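Local structure of endoglucanase A (Clostridium acetobutylicum, 3IK2) at residues D26-K31 / Y394-F399; S165-K170 / D216-T221; G356-I361 / Y384-S389. The protein probably hydrolyses internal beta-1,4-glucosidic bonds in cellulose and related glucans, as an endoglucanase of glycoside hydrolase family 44 with a TIM-like barrel. One frame throughout, in Å; residues are numbered along the deposited sequence.

Contact 1: residues D26-K31 / Y394-F399; sequences DFSNAK and YVQSAF
Q396 reaches from helix 393-403 to the loop 26-31, and its amide clasps the backbone and side chain of that loop at the seam of the TIM-like barrel, where the link between the first two strands meets the helix that follows the eighth. Beyond CG the Q396 side chain runs extended (chi2 -166°), which carries the amide past the ring of F27 to the backbone at S28 and N29. Its OE1 accepts the backbone N-H of N29 at 2.8 Å, the donor lying somewhat out of the carbonyl plane. On the other branch, NE2 donates to OG of S28 at 3.2 Å, almost exactly in the amide plane. The same NE2 also meets OD1 of N392, so both ends of the amide are held and its rotation is fixed.

The F27 and Q396 side chains lie alongside each other and run opposite ways, CD2 of F27 3.7 Å from CG of Q396. The far end of the ring goes deeper, where CZ touches CG1 of V395 at 4.0 Å and CE1 sits over the centre of one face of F399. The two phenyl planes are inclined at 49°, with centroids 4.9 Å apart. A30 fills in beside them, its CB 3.7 Å from CB of Q396. Q367 of helix 361-376 and Y384 of strand 379-384 also touch F399. Past the rings, a water donates to both backbone carbonyls, 2.6 Å from O of K31 and 2.9 Å from O of F399.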
ATOM      1  N   ASP A  26       8.349  -0.025  -9.897  1.00  6.16           N
ATOM      2  CA  ASP A  26       8.101   0.927 -10.972  1.00  6.81           C
ATOM      3  C   ASP A  26       7.394   0.345 -12.198  1.00  5.97           C
ATOM      4  O   ASP A  26       7.661  -0.759 -12.609  1.00  5.16           O
ATOM      5  CB  ASP A  26       9.387   1.637 -11.379  1.00  6.26           C
ATOM      6  CG  ASP A  26       9.833   2.633 -10.330  1.00 10.22           C
ATOM      7  OD1 ASP A  26       8.951   3.330  -9.734  1.00 12.27           O
ATOM      8  OD2 ASP A  26      11.051   2.680 -10.077  1.00 11.19           O
ATOM      9  N   PHE A  27       6.533   1.167 -12.780  1.00  6.69           N
ATOM     10  CA  PHE A  27       5.782   0.861 -13.977  1.00  6.77           C
ATOM     11  C   PHE A  27       6.417   1.471 -15.198  1.00  7.83           C
ATOM     12  O   PHE A  27       6.910   2.619 -15.164  1.00  8.37           O
ATOM     13  CB  PHE A  27       4.388   1.417 -13.826  1.00  6.00           C
ATOM     14  CG  PHE A  27       3.618   0.810 -12.684  1.00  6.95           C
ATOM     15  CD1 PHE A  27       3.094   1.620 -11.671  1.00  5.83           C
ATOM     16  CD2 PHE A  27       3.398  -0.566 -12.633  1.00  6.58           C
ATOM     17  CE1 PHE A  27       2.340   1.075 -10.633  1.00  4.68           C
ATOM     18  CE2 PHE A  27       2.660  -1.137 -11.580  1.00  5.22           C
ATOM     19  CZ  PHE A  27       2.132  -0.307 -10.582  1.00  4.73           C
ATOM     20  N   SER A  28       6.419   0.709 -16.286  1.00  8.52           N
ATOM     21  CA  SER A  28       6.966   1.215 -17.555  1.00  9.61           C
ATOM     22  C   SER A  28       6.223   2.475 -17.993  1.00  9.77           C
ATOM     23  O   SER A  28       6.847   3.424 -18.476  1.00 10.27           O
ATOM     24  CB  SER A  28       6.944   0.128 -18.666  1.00  9.69           C
ATOM     25  OG  SER A  28       5.630  -0.425 -18.782  1.00 10.06           O
ATOM     26  N   ASN A  29       4.899   2.500 -17.829  1.00  9.99           N
ATOM     27  CA  ASN A  29       4.115   3.699 -18.194  1.00 10.70           C
ATOM     28  C   ASN A  29       2.846   3.962 -17.351  1.00  9.05           C
ATOM     29  O   ASN A  29       1.731   3.944 -17.861  1.00  8.47           O
ATOM     30  CB  ASN A  29       3.770   3.680 -19.691  1.00 11.85           C
ATOM     31  CG  ASN A  29       3.230   5.011 -20.179  1.00 17.70           C
ATOM     32  OD1 ASN A  29       3.471   6.071 -19.566  1.00 24.65           O
ATOM     33  ND2 ASN A  29       2.484   4.975 -21.282  1.00 23.54           N
ATOM     34  N   ALA A  30       3.026   4.199 -16.058  1.00  8.06           N
ATOM     35  CA  ALA A  30       1.904   4.496 -15.183  1.00  7.66           C
ATOM     36  C   ALA A  30       2.316   5.503 -14.128  1.00  8.32           C
ATOM     37  O   ALA A  30       3.365   5.353 -13.472  1.00  7.82           O
ATOM     38  CB  ALA A  30       1.358   3.244 -14.541  1.00  7.23           C
ATOM     39  N   LYS A  31       1.476   6.538 -14.007  1.00  8.80           N
ATOM     40  CA  LYS A  31       1.610   7.614 -13.017  1.00  8.41           C
ATOM     41  C   LYS A  31       1.461   7.148 -11.567  1.00  7.34           C
ATOM     42  O   LYS A  31       0.378   6.694 -11.142  1.00  7.27           O
ATOM     43  CB  LYS A  31       0.559   8.714 -13.305  1.00  8.29           C
ATOM     44  CG  LYS A  31       0.729   9.971 -12.439  1.00 10.45           C
ATOM     45  CD  LYS A  31       2.016  10.666 -12.762  1.00 13.33           C
ATOM     46  CE  LYS A  31       2.408  11.641 -11.690  1.00 17.70           C
ATOM     47  NZ  LYS A  31       1.748  12.931 -11.896  1.00 21.95           N
ATOM     48  N   TYR A 394      -2.888  -3.964 -17.406  1.00  7.89           N
ATOM     49  CA  TYR A 394      -4.177  -3.485 -16.879  1.00  7.41           C
ATOM     50  C   TYR A 394      -4.092  -2.841 -15.490  1.00  6.54           C
ATOM     51  O   TYR A 394      -4.847  -1.942 -15.193  1.00  5.82           O
ATOM     52  CB  TYR A 394      -5.240  -4.582 -16.911  1.00  7.33           C
ATOM     53  CG  TYR A 394      -5.939  -4.722 -18.254  1.00  8.69           C
ATOM     54  CD1 TYR A 394      -7.094  -3.978 -18.553  1.00  9.27           C
ATOM     55  CD2 TYR A 394      -5.454  -5.610 -19.223  1.00  9.20           C
ATOM     56  CE1 TYR A 394      -7.744  -4.113 -19.786  1.00 10.11           C
ATOM     57  CE2 TYR A 394      -6.094  -5.760 -20.449  1.00  8.60           C
ATOM     58  CZ  TYR A 394      -7.236  -5.013 -20.732  1.00  9.57           C
ATOM     59  OH  TYR A 394      -7.852  -5.172 -21.970  1.00  8.45           O
ATOM     60  N   VAL A 395      -3.165  -3.301 -14.649  1.00  7.05           N
ATOM     61  CA  VAL A 395      -2.827  -2.585 -13.430  1.00  6.92           C
ATOM     62  C   VAL A 395      -2.345  -1.166 -13.787  1.00  7.64           C
ATOM     63  O   VAL A 395      -2.774  -0.174 -13.180  1.00  7.63           O
ATOM     64  CB  VAL A 395      -1.785  -3.349 -12.552  1.00  8.01           C
ATOM     65  CG1 VAL A 395      -1.136  -2.395 -11.499  1.00  5.32           C
ATOM     66  CG2 VAL A 395      -2.444  -4.554 -11.861  1.00  5.29           C
ATOM     67  N   GLN A 396      -1.483  -1.057 -14.794  1.00  7.58           N
ATOM     68  CA  GLN A 396      -1.011   0.270 -15.165  1.00  7.50           C
ATOM     69  C   GLN A 396      -2.168   1.128 -15.662  1.00  7.39           C
ATOM     70  O   GLN A 396      -2.244   2.298 -15.320  1.00  7.07           O
ATOM     71  CB  GLN A 396       0.103   0.183 -16.213  1.00  7.78           C
ATOM     72  CG  GLN A 396       1.324  -0.534 -15.722  1.00  6.08           C
ATOM     73  CD  GLN A 396       2.528  -0.316 -16.621  1.00  4.89           C
ATOM     74  OE1 GLN A 396       2.760   0.790 -17.086  1.00  4.60           O
ATOM     75  NE2 GLN A 396       3.324  -1.357 -16.817  1.00  3.63           N
ATOM     76  N   SER A 397      -3.100   0.547 -16.423  1.00  7.54           N
ATOM     77  CA  SER A 397      -4.289   1.314 -16.867  1.00  8.30           C
ATOM     78  C   SER A 397      -5.079   1.909 -15.698  1.00  7.68           C
ATOM     79  O   SER A 397      -5.566   3.019 -15.799  1.00  7.99           O
ATOM     80  CB  SER A 397      -5.264   0.479 -17.690  1.00  8.77           C
ATOM     81  OG  SER A 397      -4.623  -0.322 -18.633  1.00 12.91           O
ATOM     82  N   ALA A 398      -5.252   1.137 -14.630  1.00  7.16           N
ATOM     83  CA  ALA A 398      -5.994   1.587 -13.457  1.00  6.94           C
ATOM     84  C   ALA A 398      -5.337   2.801 -12.842  1.00  6.72           C
ATOM     85  O   ALA A 398      -6.020   3.792 -12.581  1.00  6.49           O
ATOM     86  CB  ALA A 398      -6.150   0.465 -12.437  1.00  6.03           C
ATOM     87  N   PHE A 399      -4.012   2.751 -12.649  1.00  6.88           N
ATOM     88  CA  PHE A 399      -3.272   3.897 -12.146  1.00  6.71           C
ATOM     89  C   PHE A 399      -3.418   5.117 -13.069  1.00  7.27           C
ATOM     90  O   PHE A 399      -3.659   6.241 -12.608  1.00  7.78           O
ATOM     91  CB  PHE A 399      -1.785   3.549 -11.977  1.00  6.77           C
ATOM     92  CG  PHE A 399      -1.456   2.836 -10.687  1.00  7.03           C
ATOM     93  CD1 PHE A 399      -1.516   1.439 -10.599  1.00  4.57           C
ATOM     94  CD2 PHE A 399      -1.056   3.565  -9.548  1.00  6.12           C
ATOM     95  CE1 PHE A 399      -1.194   0.770  -9.389  1.00  6.33           C
ATOM     96  CE2 PHE A 399      -0.725   2.894  -8.338  1.00  6.78           C
ATOM     97  CZ  PHE A 399      -0.802   1.508  -8.257  1.00  7.01           C
TER
HETATM   98  O   HOH W   1      -2.083   7.099 -10.367  1.00  4.40           O

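Contact 2: residues S165-K170 / D216-T221; sequences SASGSK and DPAAET
Two side chains trans about their first torsion, S165 (chi1 175°) and D216 (chi1 -174°), swing a hydroxyl and a carboxylate into each other's path. OG of S165 gives its proton to OD1 of D216 over a short 2.5 Å, arriving on the syn side but well out of the carboxylate plane. The other carboxylate oxygen, OD2, offers its syn lone pair to the backbone N-H of A166 at 2.9 Å, in a nearly straight bond (167°). Both oxygens of D216 thus grip consecutive residues of one loop.

Each polar group also braces its own chain. OG of S165 accepts the N-H of S167 at 3.3 Å, an ST turn set within the type I beta turn from S165 to G168. In the same way OD1 of D216 accepts the N-H of A218, an Asx turn within the type I turn from D216 to A219, and this donor comes to OD1 from the opposite face to that used by the serine hydroxyl. The two turns belong to helix-to-strand connections of the TIM-like barrel: one leads from helix 152-163 toward strand 174-177, the other from helix 198-215 into strand 220-226. These strands are neighbours in the barrel, and both connections lie at the N-terminal ends of the strands, the end opposite the one where enzymes of this fold carry their active sites.

Beside the carboxylate, the alanine methyls pack. CB of A166 points at the second turn and lies 4.1 Å from CB of A219 and 3.7 Å from the carbonyl O of A218. CB of A218 lies beside the hydroxyl, 3.5 Å from OG of S165, and also meets CB of S167 at 3.9 Å.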
ATOM      1  N   SER A 165      15.237  16.864   6.383  1.00  7.39           N
ATOM      2  CA  SER A 165      14.064  16.358   7.043  1.00  8.22           C
ATOM      3  C   SER A 165      12.900  16.149   6.056  1.00  8.49           C
ATOM      4  O   SER A 165      12.828  16.798   5.026  1.00  7.55           O
ATOM      5  CB  SER A 165      13.643  17.305   8.160  1.00  7.90           C
ATOM      6  OG  SER A 165      12.424  16.862   8.718  1.00  9.56           O
ATOM      7  N   ALA A 166      11.998  15.233   6.415  1.00  9.37           N
ATOM      8  CA  ALA A 166      10.683  15.044   5.782  1.00  9.84           C
ATOM      9  C   ALA A 166       9.846  16.303   5.649  1.00 10.46           C
ATOM     10  O   ALA A 166       8.981  16.350   4.789  1.00 11.93           O
ATOM     11  CB  ALA A 166       9.872  14.009   6.555  1.00  8.74           C
ATOM     12  N   SER A 167      10.054  17.291   6.520  1.00 11.11           N
ATOM     13  CA  SER A 167       9.357  18.569   6.430  1.00 11.46           C
ATOM     14  C   SER A 167       9.733  19.377   5.190  1.00 12.40           C
ATOM     15  O   SER A 167       9.003  20.295   4.823  1.00 13.14           O
ATOM     16  CB  SER A 167       9.597  19.434   7.673  1.00 11.63           C
ATOM     17  OG  SER A 167      10.975  19.661   7.866  1.00 10.64           O
ATOM     18  N   GLY A 168      10.837  19.048   4.532  1.00 13.04           N
ATOM     19  CA  GLY A 168      11.259  19.820   3.333  1.00 13.43           C
ATOM     20  C   GLY A 168      10.983  19.126   2.022  1.00 13.89           C
ATOM     21  O   GLY A 168      10.555  17.976   2.016  1.00 14.29           O
ATOM     22  N   SER A 169      11.234  19.819   0.904  1.00 14.75           N
ATOM     23  CA  SER A 169      10.897  19.289  -0.447  1.00 15.55           C
ATOM     24  C   SER A 169      11.584  17.953  -0.843  1.00 14.74           C
ATOM     25  O   SER A 169      11.050  17.180  -1.654  1.00 16.25           O
ATOM     26  CB  SER A 169      11.108  20.361  -1.546  1.00 15.16           C
ATOM     27  OG  SER A 169      12.378  21.002  -1.440  1.00 16.88           O
ATOM     28  N   LYS A 170      12.740  17.664  -0.274  1.00 13.52           N
ATOM     29  CA  LYS A 170      13.516  16.495  -0.749  1.00 12.52           C
ATOM     30  C   LYS A 170      13.577  15.328   0.240  1.00 11.57           C
ATOM     31  O   LYS A 170      14.026  14.227  -0.131  1.00 12.44           O
ATOM     32  CB  LYS A 170      14.923  16.917  -1.179  1.00 11.42           C
ATOM     33  CG  LYS A 170      14.905  17.924  -2.306  1.00 14.16           C
ATOM     34  CD  LYS A 170      16.305  18.185  -2.826  1.00 17.64           C
ATOM     35  CE  LYS A 170      16.296  19.288  -3.878  1.00 19.79           C
ATOM     36  NZ  LYS A 170      16.102  20.644  -3.264  1.00 20.91           N
ATOM     37  N   ASP A 216      14.648  12.415  12.829  1.00 10.47           N
ATOM     38  CA  ASP A 216      13.806  13.254  11.994  1.00 10.03           C
ATOM     39  C   ASP A 216      12.415  13.351  12.599  1.00  9.35           C
ATOM     40  O   ASP A 216      11.538  12.514  12.283  1.00  8.88           O
ATOM     41  CB  ASP A 216      13.789  12.729  10.547  1.00  9.47           C
ATOM     42  CG  ASP A 216      13.035  13.657   9.588  1.00  9.65           C
ATOM     43  OD1 ASP A 216      12.476  14.695  10.027  1.00  6.07           O
ATOM     44  OD2 ASP A 216      13.001  13.321   8.383  1.00  7.43           O
ATOM     45  N   PRO A 217      12.218  14.355  13.497  1.00  8.51           N
ATOM     46  CA  PRO A 217      10.942  14.530  14.203  1.00  8.17           C
ATOM     47  C   PRO A 217       9.718  14.601  13.282  1.00  7.46           C
ATOM     48  O   PRO A 217       8.621  14.286  13.705  1.00  8.44           O
ATOM     49  CB  PRO A 217      11.133  15.865  15.002  1.00  7.58           C
ATOM     50  CG  PRO A 217      12.608  16.004  15.144  1.00  7.14           C
ATOM     51  CD  PRO A 217      13.227  15.352  13.926  1.00  8.41           C
ATOM     52  N   ALA A 218       9.925  14.999  12.040  1.00  7.28           N
ATOM     53  CA  ALA A 218       8.851  15.250  11.061  1.00  6.99           C
ATOM     54  C   ALA A 218       8.562  14.013  10.195  1.00  7.02           C
ATOM     55  O   ALA A 218       7.591  13.982   9.454  1.00  7.70           O
ATOM     56  CB  ALA A 218       9.255  16.438  10.165  1.00  5.87           C
ATOM     57  N   ALA A 219       9.411  12.995  10.287  1.00  6.79           N
ATOM     58  CA  ALA A 219       9.204  11.781   9.507  1.00  7.38           C
ATOM     59  C   ALA A 219       8.140  10.895  10.151  1.00  7.65           C
ATOM     60  O   ALA A 219       7.949  10.892  11.373  1.00  7.99           O
ATOM     61  CB  ALA A 219      10.503  11.036   9.328  1.00  6.71           C
ATOM     62  N   GLU A 220       7.443  10.149   9.305  1.00  8.76           N
ATOM     63  CA  GLU A 220       6.315   9.313   9.727  1.00  9.48           C
ATOM     64  C   GLU A 220       6.714   7.839   9.842  1.00  9.58           C
ATOM     65  O   GLU A 220       7.564   7.345   9.067  1.00  8.87           O
ATOM     66  CB  GLU A 220       5.173   9.456   8.732  1.00  8.94           C
ATOM     67  CG  GLU A 220       4.386  10.743   8.918  1.00 10.38           C
ATOM     68  CD  GLU A 220       3.361  10.946   7.810  1.00 13.24           C
ATOM     69  OE1 GLU A 220       3.405  10.218   6.782  1.00 14.43           O
ATOM     70  OE2 GLU A 220       2.528  11.863   7.948  1.00 15.76           O
ATOM     71  N   THR A 221       6.105   7.153  10.815  1.00  9.20           N
ATOM     72  CA  THR A 221       6.427   5.744  11.078  1.00  8.57           C
ATOM     73  C   THR A 221       5.258   4.870  10.726  1.00  8.18           C
ATOM     74  O   THR A 221       4.102   5.245  10.962  1.00  7.04           O
ATOM     75  CB  THR A 221       6.837   5.475  12.558  1.00  8.62           C
ATOM     76  OG1 THR A 221       5.852   6.031  13.426  1.00  7.13           O
ATOM     77  CG2 THR A 221       8.210   6.083  12.841  1.00  6.45           C
TER

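Contact 3: residues G356-I361 / Y384-S389; sequences GGEDHI and YWECNS
E358 brings its carboxylate against that of E386, the two planes nearly perpendicular at 84° and OE1 of E358 only 2.6 Å from OE1 of E386. Beyond CG the E358 chain is stretched out (chi2 172°), which takes the acid group from its own turn to the opposing loop. There OE2 receives the backbone N-H of C387 at 3.0 Å on its syn lone pair. A second N-H, from ND2 of N354, goes to the same oxygen, so this buried atom is held by the opposing loop and by N354 of its own loop, just past strand 347-353. N354 also bonds the carbonyl of W385 and thereby ties the glutamate to the chain beside it.

E386 leaves the backbone pointing away from E358, but its chain bends at chi2 (51°) and returns. Its OE1 accepts N-H of N388 at 2.8 Å from above the carboxylate plane, while OE2 is met by ND2 of N392. In the TIM-like barrel, 356-361 lies in the loop after the seventh strand, 347-353, and 384-389 runs from the last residue of the eighth, 379-384, into the loop after it. They stand at the C-terminal ends of the strands, the end where enzymes of this fold carry their active sites. E358 lies in a type I turn from G357 to H360, just ahead of helix 361-376, and its side chain rests against V395 of helix 393-403.

N388 points toward E358, its CB 3.2 Å from OE1 of E358, and its amide stands nearly at right angles to the carboxylate of D359. A water bridges these two groups, donating to OD2 of D359 at 2.7 Å and accepting from ND2 of N388 at 2.9 Å.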
ATOM      1  N   GLY A 356      -4.292  -9.607  -8.362  1.00  6.33           N
ATOM      2  CA  GLY A 356      -4.046 -10.655  -9.363  1.00  5.21           C
ATOM      3  C   GLY A 356      -4.579 -10.300 -10.733  1.00  5.35           C
ATOM      4  O   GLY A 356      -5.094  -9.189 -10.924  1.00  4.01           O
ATOM      5  N   GLY A 357      -4.464 -11.241 -11.690  1.00  5.85           N
ATOM      6  CA  GLY A 357      -4.879 -11.030 -13.089  1.00  5.45           C
ATOM      7  C   GLY A 357      -4.533  -9.672 -13.687  1.00  6.33           C
ATOM      8  O   GLY A 357      -5.380  -9.002 -14.288  1.00  6.89           O
ATOM      9  N   GLU A 358      -3.263  -9.306 -13.521  1.00  7.00           N
ATOM     10  CA  GLU A 358      -2.701  -7.972 -13.726  1.00  6.82           C
ATOM     11  C   GLU A 358      -2.721  -7.583 -15.188  1.00  7.18           C
ATOM     12  O   GLU A 358      -2.758  -6.403 -15.505  1.00  6.31           O
ATOM     13  CB  GLU A 358      -1.244  -7.948 -13.264  1.00  6.62           C
ATOM     14  CG  GLU A 358      -1.030  -8.165 -11.785  1.00  7.07           C
ATOM     15  CD  GLU A 358       0.425  -8.307 -11.463  1.00  8.14           C
ATOM     16  OE1 GLU A 358       1.256  -8.024 -12.368  1.00  9.93           O
ATOM     17  OE2 GLU A 358       0.748  -8.664 -10.307  1.00  8.68           O
ATOM     18  N   ASP A 359      -2.728  -8.590 -16.063  1.00  7.31           N
ATOM     19  CA  ASP A 359      -2.715  -8.366 -17.483  1.00  7.99           C
ATOM     20  C   ASP A 359      -4.084  -8.654 -18.131  1.00  7.90           C
ATOM     21  O   ASP A 359      -4.161  -8.917 -19.322  1.00  8.20           O
ATOM     22  CB  ASP A 359      -1.589  -9.183 -18.126  1.00  8.77           C
ATOM     23  CG  ASP A 359      -1.762 -10.691 -17.939  1.00 10.36           C
ATOM     24  OD1 ASP A 359      -2.742 -11.133 -17.299  1.00  9.91           O
ATOM     25  OD2 ASP A 359      -0.882 -11.435 -18.428  1.00 14.44           O
ATOM     26  N   HIS A 360      -5.143  -8.518 -17.333  1.00  8.38           N
ATOM     27  CA  HIS A 360      -6.530  -8.837 -17.711  1.00  8.58           C
ATOM     28  C   HIS A 360      -7.465  -7.707 -17.241  1.00  8.47           C
ATOM     29  O   HIS A 360      -7.191  -7.066 -16.234  1.00  8.90           O
ATOM     30  CB  HIS A 360      -6.930 -10.166 -17.023  1.00  7.84           C
ATOM     31  CG  HIS A 360      -8.295 -10.657 -17.382  1.00  8.03           C
ATOM     32  ND1 HIS A 360      -8.559 -11.352 -18.547  1.00  9.88           N
ATOM     33  CD2 HIS A 360      -9.474 -10.564 -16.727  1.00  7.21           C
ATOM     34  CE1 HIS A 360      -9.839 -11.675 -18.583  1.00  9.45           C
ATOM     35  NE2 HIS A 360     -10.417 -11.201 -17.495  1.00 11.62           N
ATOM     36  N   ILE A 361      -8.566  -7.470 -17.955  1.00  8.71           N
ATOM     37  CA  ILE A 361      -9.526  -6.410 -17.577  1.00  8.93           C
ATOM     38  C   ILE A 361     -10.042  -6.542 -16.132  1.00 10.06           C
ATOM     39  O   ILE A 361     -10.246  -5.526 -15.442  1.00 11.26           O
ATOM     40  CB  ILE A 361     -10.727  -6.312 -18.617  1.00  9.04           C
ATOM     41  CG1 ILE A 361     -11.700  -5.150 -18.315  1.00  7.16           C
ATOM     42  CG2 ILE A 361     -11.541  -7.631 -18.668  1.00  5.54           C
ATOM     43  CD1 ILE A 361     -11.084  -3.737 -18.146  1.00  2.79           C
ATOM     44  N   TYR A 384       1.120  -0.786  -4.251  1.00  5.55           N
ATOM     45  CA  TYR A 384       0.924  -2.023  -4.957  1.00  5.86           C
ATOM     46  C   TYR A 384       2.236  -2.817  -4.938  1.00  6.35           C
ATOM     47  O   TYR A 384       3.320  -2.222  -4.932  1.00  6.40           O
ATOM     48  CB  TYR A 384       0.547  -1.630  -6.385  1.00  5.92           C
ATOM     49  CG  TYR A 384       0.610  -2.720  -7.418  1.00  6.29           C
ATOM     50  CD1 TYR A 384      -0.493  -3.552  -7.633  1.00  5.55           C
ATOM     51  CD2 TYR A 384       1.744  -2.891  -8.204  1.00  4.85           C
ATOM     52  CE1 TYR A 384      -0.454  -4.534  -8.568  1.00  6.92           C
ATOM     53  CE2 TYR A 384       1.789  -3.882  -9.165  1.00  5.42           C
ATOM     54  CZ  TYR A 384       0.674  -4.697  -9.343  1.00  6.24           C
ATOM     55  OH  TYR A 384       0.674  -5.696 -10.296  1.00  4.67           O
ATOM     56  N   TRP A 385       2.114  -4.151  -4.897  1.00  6.86           N
ATOM     57  CA  TRP A 385       3.222  -5.093  -4.970  1.00  6.29           C
ATOM     58  C   TRP A 385       3.013  -5.994  -6.204  1.00  6.66           C
ATOM     59  O   TRP A 385       1.979  -6.658  -6.321  1.00  7.15           O
ATOM     60  CB  TRP A 385       3.365  -5.968  -3.698  1.00  5.54           C
ATOM     61  CG  TRP A 385       4.608  -6.815  -3.762  1.00  4.03           C
ATOM     62  CD1 TRP A 385       4.746  -8.024  -4.409  1.00  3.98           C
ATOM     63  CD2 TRP A 385       5.912  -6.519  -3.185  1.00  4.12           C
ATOM     64  NE1 TRP A 385       6.051  -8.480  -4.284  1.00  5.42           N
ATOM     65  CE2 TRP A 385       6.779  -7.582  -3.537  1.00  5.09           C
ATOM     66  CE3 TRP A 385       6.418  -5.470  -2.392  1.00  5.86           C
ATOM     67  CZ2 TRP A 385       8.132  -7.612  -3.150  1.00  5.08           C
ATOM     68  CZ3 TRP A 385       7.775  -5.502  -2.002  1.00  4.37           C
ATOM     69  CH2 TRP A 385       8.605  -6.567  -2.381  1.00  4.27           C
ATOM     70  N   GLU A 386       4.003  -5.984  -7.098  1.00  5.88           N
ATOM     71  CA  GLU A 386       4.020  -6.729  -8.344  1.00  6.78           C
ATOM     72  C   GLU A 386       4.136  -8.232  -8.120  1.00  7.30           C
ATOM     73  O   GLU A 386       5.079  -8.686  -7.465  1.00  6.65           O
ATOM     74  CB  GLU A 386       5.207  -6.251  -9.195  1.00  6.29           C
ATOM     75  CG  GLU A 386       5.344  -6.977 -10.554  1.00  7.33           C
ATOM     76  CD  GLU A 386       4.075  -6.980 -11.337  1.00  8.80           C
ATOM     77  OE1 GLU A 386       3.777  -8.012 -11.983  1.00  7.24           O
ATOM     78  OE2 GLU A 386       3.370  -5.940 -11.322  1.00 10.36           O
ATOM     79  N   CYS A 387       3.173  -8.996  -8.651  1.00  9.01           N
ATOM     80  CA  CYS A 387       3.192 -10.456  -8.520  1.00 10.12           C
ATOM     81  C   CYS A 387       3.244 -11.270  -9.822  1.00 11.03           C
ATOM     82  O   CYS A 387       3.085 -12.494  -9.768  1.00 11.53           O
ATOM     83  CB  CYS A 387       2.003 -10.923  -7.692  1.00  9.91           C
ATOM     84  SG  CYS A 387       2.007 -10.234  -6.029  1.00 11.65           S
ATOM     85  N   ASN A 388       3.441 -10.621 -10.974  1.00 10.90           N
ATOM     86  CA  ASN A 388       3.380 -11.322 -12.245  1.00 12.16           C
ATOM     87  C   ASN A 388       4.473 -10.932 -13.254  1.00 12.08           C
ATOM     88  O   ASN A 388       4.174 -10.720 -14.420  1.00 12.27           O
ATOM     89  CB  ASN A 388       1.984 -11.117 -12.889  1.00 12.80           C
ATOM     90  CG  ASN A 388       1.618 -12.228 -13.888  1.00 15.30           C
ATOM     91  OD1 ASN A 388       2.159 -13.345 -13.830  1.00 14.87           O
ATOM     92  ND2 ASN A 388       0.682 -11.924 -14.791  1.00 16.17           N
ATOM     93  N   SER A 389       5.713 -10.810 -12.787  1.00 12.28           N
ATOM     94  CA  SER A 389       6.868 -10.429 -13.620  1.00 12.69           C
ATOM     95  C   SER A 389       6.623  -9.259 -14.556  1.00 12.82           C
ATOM     96  O   SER A 389       7.025  -9.289 -15.733  1.00 11.89           O
ATOM     97  CB  SER A 389       7.396 -11.644 -14.398  1.00 12.62           C
ATOM     98  OG  SER A 389       7.710 -12.691 -13.486  1.00 14.41           O
TER
HETATM   99  O   HOH W   2       0.052 -13.552 -17.103  1.00 13.55           O

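From the N terminus, the chain leaves strand 22-23 through residues 26-31, which meet their partner only after 362 residues, so contact 1 closes nearly the whole barrel by bringing its first connection to helix 393-403. Contacts 2 and 3 both fall within that long loop, one after the other. Contact 2 closes a loop of 45 residues, holding strand 174-177 and helix 198-215, by joining the connections that lead into the fourth and fifth strands. Contact 3 then joins the loops after the seventh and eighth strands, with its centre about 32 Å from that of contact 2. Contacts 1 and 3 adjoin: N of V395 lies 3.2 Å from O of E358, a probable hydrogen bond.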